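Local structure of metallo-beta-lactamase (Serratia marcescens, 6K4X) at residues 211-216 / 243-248; 154-159 / 201-206; 226-229 / 234-237. The protein probably hydrolyses beta-lactam antibiotics as a subclass B3 metallo-beta-lactamase with two zinc ions, and here carries a sulfanylbenzoic acid inhibitor. One frame throughout, in Å; residues are numbered along the deposited sequence.

Contact 1. Residues 211-216 / 243-248. With ZN (zinc ion), chain C; D0U (4-azanyl-2-sulfanyl-benzoic acid), chain E; SO4 (sulfate ion), chain H.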
loop_
_atom_site.group_PDB
_atom_site.type_symbol
_atom_site.label_atom_id
_atom_site.label_comp_id
_atom_site.label_asym_id
_atom_site.label_seq_id
_atom_site.Cartn_x
_atom_site.Cartn_y
_atom_site.Cartn_z
ATOM N N ALA A 211 3.309 -9.884 -5.403
ATOM C CA ALA A 211 2.612 -9.087 -4.394
ATOM C C ALA A 211 3.636 -8.354 -3.544
ATOM O O ALA A 211 4.601 -8.956 -3.056
ATOM C CB ALA A 211 1.704 -9.944 -3.548
ATOM N N ILE A 212 3.414 -7.055 -3.381
ATOM C CA ILE A 212 4.172 -6.212 -2.500
ATOM C C ILE A 212 3.197 -5.739 -1.435
ATOM O O ILE A 212 2.280 -4.978 -1.736
ATOM C CB ILE A 212 4.805 -5.027 -3.248
ATOM C CG1 ILE A 212 5.730 -5.527 -4.358
ATOM C CG2 ILE A 212 5.526 -4.118 -2.279
ATOM C CD1 ILE A 212 5.866 -4.611 -5.548
ATOM N N ALA A 213 3.332 -6.245 -0.211
ATOM C CA ALA A 213 2.402 -5.895 0.863
ATOM C C ALA A 213 2.831 -4.592 1.527
ATOM O O ALA A 213 4.019 -4.335 1.672
ATOM C CB ALA A 213 2.325 -7.005 1.869
ATOM N N ALA A 214 1.851 -3.793 1.950
ATOM C CA ALA A 214 2.127 -2.496 2.541
ATOM C C ALA A 214 3.108 -2.625 3.719
ATOM O O ALA A 214 4.034 -1.816 3.867
ATOM C CB ALA A 214 0.830 -1.838 2.947
ATOM N N HIS A 215 2.902 -3.622 4.583
ATOM C CA HIS A 215 3.944 -4.107 5.485
ATOM C C HIS A 215 4.711 -5.204 4.765
ATOM O O HIS A 215 4.174 -6.285 4.527
ATOM C CB HIS A 215 3.341 -4.629 6.800
ATOM C CG HIS A 215 2.823 -3.525 7.661
ATOM N ND1 HIS A 215 3.650 -2.790 8.503
ATOM C CD2 HIS A 215 1.603 -2.948 7.751
ATOM C CE1 HIS A 215 2.953 -1.831 9.071
ATOM N NE2 HIS A 215 1.685 -1.900 8.641
ATOM N N PRO A 216 5.961 -4.949 4.340
ATOM C CA PRO A 216 6.585 -5.824 3.348
ATOM C C PRO A 216 6.778 -7.274 3.798
ATOM O O PRO A 216 6.745 -8.207 2.986
ATOM C CB PRO A 216 7.915 -5.122 3.027
ATOM C CG PRO A 216 8.155 -4.201 4.200
ATOM C CD PRO A 216 6.776 -3.764 4.649
ATOM N N ARG A 243 -3.561 -14.767 -2.518
ATOM C CA ARG A 243 -4.396 -15.734 -1.824
ATOM C C ARG A 243 -3.933 -15.899 -0.386
ATOM O O ARG A 243 -4.753 -15.986 0.531
ATOM C CB ARG A 243 -4.437 -17.099 -2.522
ATOM C CG ARG A 243 -5.119 -17.061 -3.883
ATOM C CD ARG A 243 -5.291 -18.439 -4.516
ATOM N NE ARG A 243 -4.055 -19.071 -4.943
ATOM C CZ ARG A 243 -3.506 -18.960 -6.154
ATOM N NH1 ARG A 243 -4.051 -18.187 -7.079
ATOM N NH2 ARG A 243 -2.394 -19.625 -6.420
ATOM N N ALA A 244 -2.623 -15.909 -0.187
ATOM C CA ALA A 244 -2.066 -16.087 1.149
ATOM C C ALA A 244 -2.310 -14.860 2.035
ATOM O O ALA A 244 -2.615 -15.004 3.225
ATOM C CB ALA A 244 -0.588 -16.406 1.094
ATOM N N ILE A 245 -2.134 -13.657 1.503
ATOM C CA ILE A 245 -2.410 -12.440 2.264
ATOM C C ILE A 245 -3.882 -12.425 2.691
ATOM O O ILE A 245 -4.193 -12.148 3.843
ATOM C CB ILE A 245 -2.060 -11.191 1.437
ATOM C CG1 ILE A 245 -0.555 -11.148 1.172
ATOM C CG2 ILE A 245 -2.557 -9.918 2.120
ATOM C CD1 ILE A 245 -0.144 -10.067 0.212
ATOM N N ALA A 246 -4.774 -12.790 1.780
ATOM C CA ALA A 246 -6.189 -12.847 2.083
ATOM C C ALA A 246 -6.468 -13.884 3.174
ATOM O O ALA A 246 -7.279 -13.652 4.079
ATOM C CB ALA A 246 -6.987 -13.134 0.835
ATOM N N ALA A 247 -5.860 -15.067 3.056
ATOM C CA ALA A 247 -6.072 -16.136 4.033
ATOM C C ALA A 247 -5.616 -15.685 5.412
ATOM O O ALA A 247 -6.253 -16.006 6.412
ATOM C CB ALA A 247 -5.378 -17.397 3.606
ATOM N N ALA A 248 -4.491 -14.985 5.482
ATOM C CA ALA A 248 -4.001 -14.531 6.782
ATOM C C ALA A 248 -4.945 -13.472 7.362
ATOM O O ALA A 248 -5.150 -13.409 8.576
ATOM C CB ALA A 248 -2.608 -13.984 6.663
HETATM ZN ZN ZN C . 0.345 -0.360 8.710
HETATM O O2 D0U E . -1.256 -1.929 8.357
HETATM C C7 D0U E . -1.540 -2.783 9.225
HETATM O O1 D0U E . -1.847 -3.972 8.920
HETATM C C3 D0U E . -1.551 -2.438 10.672
HETATM C C2 D0U E . -1.633 -3.537 11.571
HETATM C C4 D0U E . -1.471 -1.124 11.167
HETATM S S1 D0U E . -1.252 0.334 10.309
HETATM C C5 D0U E . -1.520 -0.968 12.571
HETATM C C6 D0U E . -1.620 -2.043 13.456
HETATM N N1 D0U E . -1.626 -1.846 14.831
HETATM C C1 D0U E . -1.651 -3.310 12.947
HETATM S S SO4 H . -2.587 -21.773 -2.765
HETATM O O1 SO4 H . -3.366 -22.922 -2.236
HETATM O O2 SO4 H . -3.345 -20.509 -2.508
HETATM O O3 SO4 H . -1.281 -21.716 -2.057
HETATM O O4 SO4 H . -2.328 -21.934 -4.217
#

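Contact 2. Residues 154-159 / 201-206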
loop_
_atom_site.group_PDB
_atom_site.type_symbol
_atom_site.label_atom_id
_atom_site.label_comp_id
_atom_site.label_asym_id
_atom_site.label_seq_id
_atom_site.Cartn_x
_atom_site.Cartn_y
_atom_site.Cartn_z
ATOM N N GLY A 154 -9.659 1.936 2.051
ATOM C CA GLY A 154 -8.474 1.175 1.640
ATOM C C GLY A 154 -8.524 0.807 0.178
ATOM O O GLY A 154 -9.575 0.356 -0.300
ATOM N N ILE A 155 -7.393 0.947 -0.521
ATOM C CA ILE A 155 -7.266 0.575 -1.904
ATOM C C ILE A 155 -6.034 -0.303 -2.059
ATOM O O ILE A 155 -4.945 0.019 -1.561
ATOM C CB ILE A 155 -7.150 1.801 -2.829
ATOM C CG1 ILE A 155 -8.383 2.706 -2.761
ATOM C CG2 ILE A 155 -6.854 1.370 -4.260
ATOM C CD1 ILE A 155 -9.636 2.154 -3.390
ATOM N N THR A 156 -6.209 -1.397 -2.804
ATOM C CA THR A 156 -5.146 -2.246 -3.321
ATOM C C THR A 156 -4.949 -1.917 -4.800
ATOM O O THR A 156 -5.930 -1.784 -5.533
ATOM C CB THR A 156 -5.521 -3.713 -3.100
ATOM O OG1 THR A 156 -5.476 -4.001 -1.705
ATOM C CG2 THR A 156 -4.665 -4.706 -3.836
ATOM N N TRP A 157 -3.706 -1.707 -5.219
ATOM C CA TRP A 157 -3.390 -1.141 -6.526
ATOM C C TRP A 157 -2.717 -2.206 -7.381
ATOM O O TRP A 157 -1.836 -2.927 -6.870
ATOM C CB TRP A 157 -2.468 0.065 -6.359
ATOM C CG TRP A 157 -3.016 1.166 -5.511
ATOM C CD1 TRP A 157 -2.809 1.307 -4.174
ATOM C CD2 TRP A 157 -3.876 2.257 -5.893
ATOM N NE1 TRP A 157 -3.403 2.436 -3.698
ATOM C CE2 TRP A 157 -4.072 3.032 -4.726
ATOM C CE3 TRP A 157 -4.461 2.684 -7.088
ATOM C CZ2 TRP A 157 -4.809 4.204 -4.716
ATOM C CZ3 TRP A 157 -5.177 3.859 -7.076
ATOM C CH2 TRP A 157 -5.349 4.587 -5.905
ATOM N N THR A 158 -3.064 -2.298 -8.670
ATOM C CA THR A 158 -2.486 -3.334 -9.525
ATOM C C THR A 158 -2.040 -2.760 -10.872
ATOM O O THR A 158 -2.570 -1.778 -11.377
ATOM C CB THR A 158 -3.463 -4.488 -9.762
ATOM O OG1 THR A 158 -4.619 -4.021 -10.462
ATOM C CG2 THR A 158 -3.902 -5.116 -8.459
ATOM N N TRP A 159 -1.014 -3.390 -11.436
ATOM C CA TRP A 159 -0.494 -2.991 -12.718
ATOM C C TRP A 159 0.292 -4.141 -13.326
ATOM O O TRP A 159 0.428 -5.204 -12.721
ATOM C CB TRP A 159 0.361 -1.737 -12.586
ATOM C CG TRP A 159 1.573 -1.906 -11.719
ATOM C CD1 TRP A 159 2.810 -2.334 -12.095
ATOM C CD2 TRP A 159 1.664 -1.611 -10.316
ATOM N NE1 TRP A 159 3.660 -2.337 -11.022
ATOM C CE2 TRP A 159 2.985 -1.885 -9.915
ATOM C CE3 TRP A 159 0.764 -1.107 -9.377
ATOM C CZ2 TRP A 159 3.404 -1.685 -8.605
ATOM C CZ3 TRP A 159 1.174 -0.911 -8.082
ATOM C CH2 TRP A 159 2.485 -1.185 -7.710
ATOM N N GLU A 201 -12.099 -11.760 -0.181
ATOM C CA GLU A 201 -12.580 -12.396 -1.408
ATOM C C GLU A 201 -12.001 -11.682 -2.635
ATOM O O GLU A 201 -11.552 -12.339 -3.590
ATOM C CB GLU A 201 -14.103 -12.400 -1.438
ATOM C CG GLU A 201 -14.723 -13.358 -0.439
ATOM C CD GLU A 201 -16.166 -13.714 -0.747
ATOM O OE1 GLU A 201 -16.730 -14.576 -0.043
ATOM O OE2 GLU A 201 -16.723 -13.128 -1.691
ATOM N N ALA A 202 -11.993 -10.352 -2.623
ATOM C CA ALA A 202 -11.479 -9.631 -3.775
ATOM C C ALA A 202 -9.988 -9.932 -3.963
ATOM O O ALA A 202 -9.506 -10.144 -5.086
ATOM C CB ALA A 202 -11.722 -8.155 -3.625
ATOM N N VAL A 203 -9.222 -9.887 -2.873
ATOM C CA VAL A 203 -7.783 -10.020 -2.987
ATOM C C VAL A 203 -7.397 -11.441 -3.419
ATOM O O VAL A 203 -6.488 -11.622 -4.237
ATOM C CB VAL A 203 -7.088 -9.569 -1.691
ATOM C CG1 VAL A 203 -5.617 -9.923 -1.684
ATOM C CG2 VAL A 203 -7.281 -8.073 -1.510
ATOM N N GLU A 204 -8.096 -12.453 -2.914
ATOM C CA GLU A 204 -7.757 -13.835 -3.285
ATOM C C GLU A 204 -8.190 -14.137 -4.729
ATOM O O GLU A 204 -7.842 -15.226 -5.240
ATOM C CB GLU A 204 -8.266 -14.839 -2.245
ATOM C CG GLU A 204 -9.760 -15.036 -2.232
ATOM C CD GLU A 204 -10.316 -15.612 -0.933
ATOM O OE1 GLU A 204 -9.530 -15.990 -0.030
ATOM O OE2 GLU A 204 -11.538 -15.720 -0.845
ATOM N N LYS A 205 -8.916 -13.249 -5.405
ATOM C CA LYS A 205 -9.256 -13.421 -6.829
ATOM C C LYS A 205 -8.349 -12.606 -7.760
ATOM O O LYS A 205 -8.422 -12.782 -8.976
ATOM C CB LYS A 205 -10.711 -13.014 -7.059
ATOM C CG LYS A 205 -11.742 -13.962 -6.467
ATOM C CD LYS A 205 -13.141 -13.409 -6.639
ATOM C CE LYS A 205 -14.177 -14.151 -5.827
ATOM N NZ LYS A 205 -14.295 -15.555 -6.278
ATOM N N LEU A 206 -7.519 -11.695 -7.240
ATOM C CA LEU A 206 -6.690 -10.846 -8.112
ATOM C C LEU A 206 -5.722 -11.703 -8.924
ATOM O O LEU A 206 -5.114 -12.621 -8.434
ATOM C CB LEU A 206 -5.864 -9.866 -7.274
ATOM C CG LEU A 206 -6.645 -8.737 -6.610
ATOM C CD1 LEU A 206 -5.759 -7.942 -5.679
ATOM C CD2 LEU A 206 -7.282 -7.813 -7.627
#

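Contact 3. Residues 226-229 / 234-237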
loop_
_atom_site.group_PDB
_atom_site.type_symbol
_atom_site.label_atom_id
_atom_site.label_comp_id
_atom_site.label_asym_id
_atom_site.label_seq_id
_atom_site.Cartn_x
_atom_site.Cartn_y
_atom_site.Cartn_z
ATOM N N GLN A 226 16.681 -11.710 -0.333
ATOM C CA GLN A 226 17.882 -12.523 -0.091
ATOM C C GLN A 226 17.929 -13.669 -1.116
ATOM O O GLN A 226 18.980 -13.968 -1.697
ATOM C CB GLN A 226 17.892 -12.970 1.373
ATOM C CG GLN A 226 18.173 -11.812 2.332
ATOM C CD GLN A 226 18.048 -12.101 3.810
ATOM O OE1 GLN A 226 17.121 -12.759 4.280
ATOM N NE2 GLN A 226 18.983 -11.560 4.578
ATOM N N ARG A 227 16.791 -14.313 -1.372
ATOM C CA ARG A 227 16.723 -15.351 -2.389
ATOM C C ARG A 227 17.091 -14.795 -3.768
ATOM O O ARG A 227 17.744 -15.477 -4.555
ATOM C CB ARG A 227 15.316 -15.937 -2.455
ATOM C CG ARG A 227 14.994 -16.917 -1.334
ATOM C CD ARG A 227 13.513 -17.232 -1.339
ATOM N NE ARG A 227 13.107 -17.814 -2.604
ATOM C CZ ARG A 227 11.934 -17.682 -3.191
ATOM N NH1 ARG A 227 10.884 -17.242 -2.503
ATOM N NH2 ARG A 227 11.810 -18.058 -4.452
ATOM N N ALA A 228 16.669 -13.562 -4.061
ATOM C CA ALA A 228 16.880 -12.958 -5.375
ATOM C C ALA A 228 18.369 -12.762 -5.670
ATOM O O ALA A 228 18.753 -12.722 -6.849
ATOM C CB ALA A 228 16.162 -11.640 -5.467
ATOM N N ALA A 229 19.192 -12.639 -4.636
ATOM C CA ALA A 229 20.619 -12.416 -4.853
ATOM C C ALA A 229 21.193 -13.526 -5.734
ATOM O O ALA A 229 22.066 -13.247 -6.565
ATOM C CB ALA A 229 21.358 -12.330 -3.553
ATOM N N SER A 234 12.798 -13.663 -10.124
ATOM C CA SER A 234 11.809 -14.682 -9.928
ATOM C C SER A 234 11.554 -14.930 -8.429
ATOM O O SER A 234 10.517 -15.465 -8.109
ATOM C CB SER A 234 12.218 -15.957 -10.601
ATOM O OG SER A 234 13.505 -16.376 -10.187
ATOM N N ALA A 235 12.507 -14.590 -7.559
ATOM C CA ALA A 235 12.274 -14.794 -6.110
ATOM C C ALA A 235 11.067 -13.988 -5.616
ATOM O O ALA A 235 10.503 -14.358 -4.560
ATOM C CB ALA A 235 13.486 -14.434 -5.333
ATOM N N TYR A 236 10.700 -12.887 -6.310
ATOM C CA TYR A 236 9.565 -12.062 -5.891
ATOM C C TYR A 236 8.246 -12.610 -6.417
ATOM O O TYR A 236 7.188 -12.153 -5.953
ATOM C CB TYR A 236 9.727 -10.601 -6.310
ATOM C CG TYR A 236 10.988 -9.978 -5.787
ATOM C CD1 TYR A 236 11.140 -9.716 -4.437
ATOM C CD2 TYR A 236 12.017 -9.640 -6.638
ATOM C CE1 TYR A 236 12.296 -9.151 -3.941
ATOM C CE2 TYR A 236 13.180 -9.100 -6.154
ATOM C CZ TYR A 236 13.321 -8.842 -4.812
ATOM O OH TYR A 236 14.469 -8.286 -4.341
ATOM N N VAL A 237 8.313 -13.534 -7.377
ATOM C CA VAL A 237 7.191 -14.041 -8.069
ATOM C C VAL A 237 6.622 -15.202 -7.272
ATOM O O VAL A 237 7.338 -16.146 -6.933
ATOM C CB VAL A 237 7.573 -14.475 -9.494
ATOM C CG1 VAL A 237 6.432 -15.195 -10.183
ATOM C CG2 VAL A 237 8.041 -13.294 -10.322
HETATM O O HOH W 1 9.705 -17.500 -6.353
#

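Contact 1. Residues 211-216 / 243-248
Ile245 of helix 241-260 rests its outermost methyl, CD1, over two alanine methyls of strand 210-213. CD1 lies 4.2 Å from Ala211 CB and 4.3 Å from Ala213 CB, so both alanines share the one methyl. Its placement follows from an extended CG1 branch: CG1 stands opposite the carbonyl carbon, and chi2 of 172° carries CD1 away from the helix backbone. Strand alternation supplies the receiving surface, since Ala211 and Ala213 face the helix while Ile212 turns from it toward Met221 and Val170. Small residues on the strand let one long branch bridge a CA separation of 8.2 Å between Ala213 and Ile245. Here helix 241-260 packs on the edge strand of the five-stranded sheet, one half of the alpha-beta/beta-alpha sandwich of metallo-beta-lactamases.

Directly after the strand, the chain turns and His215 enters the active site. Its NE2 binds zinc at 2.0 Å, and Asp76 and His77 complete the protein's share of this site. The inhibitor adds its carboxylate O2 at 2.3 Å and its sulfur S1 at 2.4 Å from zinc, with O2 lying at the edge of the imidazole, in its plane. At the start of the helical segment, Arg243 NE donates to O2 of a sulfate, probably from the crystallisation liquor, at 2.9 Å and 154°, while NH2 reaches sulfate O4. No hydrogen bond crosses between the segments, the strand's backbone being bonded to Ser27, Asn219 and strand 166-173; the strand-helix fit therefore rests on shape, while zinc holds His215 just beyond.

Contact 2. Residues 154-159 / 201-206
Thr156 and Leu206 meet methyl to methyl, CG2 of the threonine lying 3.9 Å from CD1 of the leucine, with the two side chains slanting across one another. Both torsions favour this approach. In Thr156, chi1 of -69° sets CG2 opposite the backbone N, beside the carbonyl carbon. Leu206 has CG opposite its own carbonyl carbon, and chi2 of 173° sends CD1 outward as the leading atom of the chain. The same CD1 also approaches Thr158 CG2, at 4.4 Å. Thr158 takes a different rotamer, chi1 63°, which puts its CG2 opposite the carbonyl carbon, beside the backbone N, while OG1 is bonded to His145 NE2.

These residues join strand 155-163, the middle strand of the five-stranded sheet in the metallo-beta-lactamase fold, to the end of helix 190-205 and the turn leading from it. Thr156 and Thr158 point to the helix side, whereas Trp157 between them points away. On that other side, Ile155 CG2 sits 3.3 Å above the centre of the Trp157 ring, two positions along the same strand.

Val203 makes a looser approach from the last turns of the helix. Its CG2 is 4.5 Å from Thr156 OG1, a packing distance with no hydrogen bond. That buried hydroxyl is satisfied elsewhere, by Thr147 OG1 and the backbone N of Asp174, so Thr156 splits its side chain between a polar branch tied to neighbouring chain segments and an apolar branch given to Leu206. As the chain leaves the helix, Leu206 N bonds to Val203 O at 3.2 Å, linking the two residues that touch the strand.

Contact 3. Residues 226-229 / 234-237
This is a local helix-to-turn contact at the periphery of the metallo-beta-lactamase fold: helix 221-231 ends, and the chain folds back through a 3-10 turn that packs on the helix it has just left. The short sequence separation and the close backbones identify it as a tight reversal, with Ala228 and Ala235 CA atoms 5.0 Å apart. Alanine on both sides permits this approach. The methyl of Ala235 is pressed against the helix backbone itself, 3.5 Å from Ala228 N, and its CB also lies 3.9 Å from Ala228 CB and touches Arg227 CB. A single methyl therefore fits beside two consecutive helical residues.

Tyr236 approaches Ala228 by another route. Its CB leaves the backbone away from the helix, yet the ring swings back so that its CE2-CZ-OH end reaches Ala228 CB, with OH at 3.9 Å. The ring meets this methyl obliquely, and its other contacts include Met221 of the same helix and Phe12 and Ile14 of strand 12-15, which tie the turn to the first strand of the seven-stranded sheet.

Arg227 adds a polar contact. With chi3 at 59° its chain bends back, laying the guanidinium so that Ala235 O stands over one face and Ala235 CB lies 4.0 Å above the plane, toward the rim. NH1 comes near Ala235 O without a hydrogen bond; that carbonyl accepts one from Arg224 NH1 instead. The charge of Arg227 is paired with Glu231 through NH2. A water in the plane of the guanidinium, at its edge, accepts from Arg227 NH2 at 2.9 Å and donates to Ser234 O and Val237 O, each at 2.8 Å.

In the fold
Contacts 1 and 2 place two different helices against the five-stranded sheet, contact 1 at its edge strand and contact 2 at its middle strand, and they touch where Ala246 and Arg243 meet Glu204. Contact 1 is wholly buried in its touching residues, contact 2 only partly; both rely on methyl packing without a hydrogen bond across. Contact 3 lies farther out, its centre about 20 Å from the centre of the chain, and is nested within the chain loop closed by contact 1. There, packing of alanines and a tyrosine ring is supplemented by an arginine and a bridging water, as suits a partly exposed place remote from zinc, whereas contact 1 runs straight into a zinc ligand.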